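Local coordinates for protein endoglucanase EG-II (Hypocrea jecorina, PDB 3QR3) that hydrolyses internal beta-1,4-glucosidic bonds of cellulose as an endoglucanase, its catalytic domain being a TIM barrel of glycoside hydrolase family 5, at residues A[271-274]-A[275-278]; A[316-319]-A[320-323]. All coordinates share one frame; numbering follows the deposited sequence. Where two conformers were deposited one is given.

Interaction 1: residues A[271-274]-A[275-278]; sequences QDMC and QQIQ
Met273 and Ile277, one turn apart on the helix 267-281, make the close-packed side of this contact. The thioether sulfur Met273 SD lies 3.9 Å from Ile277 CG1, the two side chains crossing at a slant. Met273 sends CG out anti to its backbone N (chi1 177°), and bends at chi2 and chi3 then fold the flexible chain back so that SD settles against the branched isoleucine. Ile277 also covers the backbone beneath it, CG1 standing 3.0 Å from Met273 O. That carbonyl takes the amide Ile277 N at 2.9 Å in a nearly straight bond, N-H...O 168°, and Gln278 N repeats the pattern with Cys274 O at 2.9 Å. Such i to i+4 bonds define the alpha-helix.

The looser side belongs to Gln271 and Gln275. Gln275 N bonds to Gln271 O at 3.1 Å, and Gln275 CG packs on the same oxygen at 3.3 Å. Beyond this, Gln271 is exposed and modelled in two conformers, one of which tentatively runs alongside Gln275. Gln275 itself is partly covered, its OE1 held by Asn236. With an alanine here, Asn236 would probably lose the acceptor its side-chain amide now has, and the carbonyl of Gln271 the CG that packs on it. Burial thus grades across the contact: Met273, which touches Thr261 of strand 256-261, and Ile277 are buried, Gln271 is exposed, and Gln275 lies between, its amide able both to bond and to meet water.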
loop_
_atom_site.group_PDB
_atom_site.type_symbol
_atom_site.label_atom_id
_atom_site.label_comp_id
_atom_site.label_asym_id
_atom_site.label_seq_id
_atom_site.Cartn_x
_atom_site.Cartn_y
_atom_site.Cartn_z
ATOM N N GLN A 271 8.236 -20.206 7.525
ATOM C CA GLN A 271 9.427 -19.966 8.331
ATOM C C GLN A 271 9.993 -18.563 8.116
ATOM O O GLN A 271 10.168 -17.817 9.078
ATOM C CB GLN A 271 10.511 -21.025 8.090
ATOM C CG GLN A 271 11.813 -20.711 8.835
ATOM C CD GLN A 271 12.815 -21.855 8.817
ATOM O OE1 GLN A 271 14.007 -21.655 9.058
ATOM N NE2 GLN A 271 12.334 -23.058 8.532
ATOM N N ASP A 272 10.264 -18.196 6.863
ATOM C CA ASP A 272 10.897 -16.912 6.557
ATOM C C ASP A 272 10.027 -15.695 6.861
ATOM O O ASP A 272 10.518 -14.679 7.353
ATOM C CB ASP A 272 11.374 -16.868 5.101
ATOM C CG ASP A 272 12.550 -17.797 4.841
ATOM O OD1 ASP A 272 13.060 -18.403 5.809
ATOM O OD2 ASP A 272 12.965 -17.924 3.667
ATOM N N MET A 273 8.739 -15.786 6.564
ATOM C CA MET A 273 7.852 -14.665 6.830
ATOM C C MET A 273 7.712 -14.436 8.322
ATOM O O MET A 273 7.620 -13.297 8.776
ATOM C CB MET A 273 6.475 -14.874 6.210
ATOM C CG MET A 273 5.499 -13.748 6.529
ATOM S SD MET A 273 6.031 -12.160 5.838
ATOM C CE MET A 273 5.733 -12.413 4.087
ATOM N N CYS A 274 7.687 -15.518 9.094
ATOM C CA CYS A 274 7.523 -15.362 10.524
ATOM C C CYS A 274 8.780 -14.741 11.136
ATOM O O CYS A 274 8.681 -13.921 12.033
ATOM C CB CYS A 274 7.120 -16.680 11.196
ATOM S SG CYS A 274 5.357 -17.113 10.891
ATOM N N GLN A 275 9.952 -15.116 10.631
ATOM C CA GLN A 275 11.200 -14.476 11.043
ATOM C C GLN A 275 11.187 -12.993 10.689
ATOM O O GLN A 275 11.585 -12.159 11.490
ATOM C CB GLN A 275 12.408 -15.166 10.401
ATOM C CG GLN A 275 12.629 -16.568 10.947
ATOM C CD GLN A 275 13.701 -17.338 10.210
ATOM O OE1 GLN A 275 14.204 -16.902 9.174
ATOM N NE2 GLN A 275 14.050 -18.504 10.738
ATOM N N GLN A 276 10.714 -12.671 9.488
ATOM C CA GLN A 276 10.672 -11.288 9.050
ATOM C C GLN A 276 9.773 -10.464 9.964
ATOM O O GLN A 276 10.167 -9.402 10.451
ATOM C CB GLN A 276 10.171 -11.183 7.603
ATOM C CG GLN A 276 10.285 -9.754 7.052
ATOM C CD GLN A 276 9.658 -9.607 5.681
ATOM O OE1 GLN A 276 8.437 -9.513 5.547
ATOM N NE2 GLN A 276 10.491 -9.581 4.656
ATOM N N ILE A 277 8.563 -10.964 10.181
ATOM C CA ILE A 277 7.573 -10.284 11.003
ATOM C C ILE A 277 8.068 -10.131 12.436
ATOM O O ILE A 277 7.845 -9.102 13.075
ATOM C CB ILE A 277 6.245 -11.066 11.017
ATOM C CG1 ILE A 277 5.681 -11.159 9.600
ATOM C CG2 ILE A 277 5.231 -10.396 11.939
ATOM C CD1 ILE A 277 5.486 -9.818 8.940
ATOM N N GLN A 278 8.738 -11.159 12.944
ATOM C CA GLN A 278 9.232 -11.096 14.307
ATOM C C GLN A 278 10.232 -9.947 14.442
ATOM O O GLN A 278 10.208 -9.209 15.427
ATOM C CB GLN A 278 9.877 -12.414 14.736
ATOM C CG GLN A 278 10.424 -12.343 16.160
ATOM C CD GLN A 278 11.270 -13.545 16.534
ATOM O OE1 GLN A 278 11.346 -13.917 17.704
ATOM N NE2 GLN A 278 11.915 -14.157 15.542
#

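Interaction 2: residues A[316-319]-A[320-323]; sequences TDTS and LVSS
Ser319 O receives two bonds from one residue: Ser323 N reaches it at 2.8 Å as the helical i to i+4 bond, and Ser323 OG reaches it at 2.8 Å from the other face of the carbonyl plane. The hydroxyl can do so because OG lies anti to the carbonyl carbon of Ser323 (chi1 -52°), folded back toward the preceding turn, a common use of serine within a helix. One residue earlier, Ser322 N bonds to Thr318 O at 3.0 Å and almost straight, N-H...O 167°.

Beside this backbone frame Val321 spreads its two methyls. CG2 meets Thr318 OG1 at 3.6 Å, and CG1 lies 3.8 Å from Asp317 CG, the valine crossing the aspartate at about a right angle. The beta-branched valine thus covers both residues that lead into the helix, and Phe51 of helix 44-55 packs on Asp317 and Val321 alike.

Thr318 is the N-cap of helix 319-325. Its OG1 is hydrogen-bonded to Asn265, whose OD1 also accepts from Leu320 N, so a side chain from another loop serves a first-turn amide. Asp317 OD2 is bonded to His50. Since Asp317 OD1 also comes close to the carboxylate of Asp55, a like charge, the histidine probably matters for holding Asp317 against Val321 at this helix start.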
loop_
_atom_site.group_PDB
_atom_site.type_symbol
_atom_site.label_atom_id
_atom_site.label_comp_id
_atom_site.label_asym_id
_atom_site.label_seq_id
_atom_site.Cartn_x
_atom_site.Cartn_y
_atom_site.Cartn_z
ATOM N N THR A 316 -12.041 -19.204 6.631
ATOM C CA THR A 316 -10.792 -19.896 6.917
ATOM C C THR A 316 -9.659 -19.174 6.194
ATOM O O THR A 316 -9.791 -18.857 5.013
ATOM C CB THR A 316 -10.841 -21.356 6.444
ATOM O OG1 THR A 316 -12.052 -21.957 6.907
ATOM C CG2 THR A 316 -9.657 -22.140 6.991
ATOM N N ASP A 317 -8.556 -18.917 6.900
ATOM C CA ASP A 317 -7.422 -18.181 6.333
ATOM C C ASP A 317 -6.470 -19.094 5.586
ATOM O O ASP A 317 -6.465 -20.292 5.815
ATOM C CB ASP A 317 -6.645 -17.455 7.439
ATOM C CG ASP A 317 -7.365 -16.219 7.927
ATOM O OD1 ASP A 317 -7.482 -16.047 9.159
ATOM O OD2 ASP A 317 -7.830 -15.426 7.073
ATOM N N THR A 318 -5.652 -18.525 4.703
ATOM C CA THR A 318 -4.589 -19.302 4.078
ATOM C C THR A 318 -3.552 -19.619 5.151
ATOM O O THR A 318 -3.576 -19.035 6.228
ATOM C CB THR A 318 -3.941 -18.552 2.880
ATOM O OG1 THR A 318 -3.088 -17.500 3.357
ATOM C CG2 THR A 318 -5.016 -17.975 1.973
ATOM N N SER A 319 -2.649 -20.548 4.874
ATOM C CA SER A 319 -1.693 -20.952 5.893
ATOM C C SER A 319 -0.697 -19.837 6.265
ATOM O O SER A 319 -0.317 -19.698 7.433
ATOM C CB SER A 319 -0.970 -22.245 5.488
ATOM O OG SER A 319 -0.291 -22.095 4.258
ATOM N N LEU A 320 -0.294 -19.024 5.295
ATOM C CA LEU A 320 0.664 -17.959 5.598
ATOM C C LEU A 320 0.021 -16.881 6.468
ATOM O O LEU A 320 0.632 -16.389 7.419
ATOM C CB LEU A 320 1.255 -17.346 4.322
ATOM C CG LEU A 320 2.423 -16.384 4.582
ATOM C CD1 LEU A 320 3.648 -17.143 5.046
ATOM C CD2 LEU A 320 2.766 -15.584 3.345
ATOM N N VAL A 321 -1.213 -16.505 6.151
ATOM C CA VAL A 321 -1.919 -15.523 6.971
ATOM C C VAL A 321 -2.111 -16.066 8.392
ATOM O O VAL A 321 -1.723 -15.426 9.380
ATOM C CB VAL A 321 -3.279 -15.151 6.372
ATOM C CG1 VAL A 321 -4.130 -14.395 7.392
ATOM C CG2 VAL A 321 -3.097 -14.324 5.085
ATOM N N SER A 322 -2.696 -17.260 8.479
ATOM C CA SER A 322 -2.998 -17.885 9.757
ATOM C C SER A 322 -1.745 -18.062 10.608
ATOM O O SER A 322 -1.749 -17.745 11.799
ATOM C CB SER A 322 -3.679 -19.239 9.537
ATOM O OG SER A 322 -3.820 -19.926 10.759
ATOM N N SER A 323 -0.672 -18.556 9.991
ATOM C CA SER A 323 0.560 -18.852 10.719
ATOM C C SER A 323 1.444 -17.628 11.001
ATOM O O SER A 323 2.171 -17.629 11.982
ATOM C CB SER A 323 1.406 -19.887 9.961
ATOM O OG SER A 323 0.660 -21.051 9.625
#

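How the interactions relate
Interaction 1 lies within helix 267-281 and interaction 2 at the start of helix 319-325; their centres are 14 Å apart, on the same side of the chain's centre. Helix 267-281 belongs to the beta-alpha-beta unit between strands 256-261 and 287-296, whereas 319-325 comes after the last barrel strand. They touch directly: Met273 CB is 3.8 Å from Leu320 CD1, and Cys274 SG is 3.4 Å from Ser323 O. The Cys274–Cys324 disulfide ties the two covalently, fastening the C-terminal helix to the outside of the barrel, a structural role. Neither contact touches a magnesium ion: one lies about 14 Å from the Gln276 side chain, and about 10 Å separates that of Asp317 from a bound magnesium.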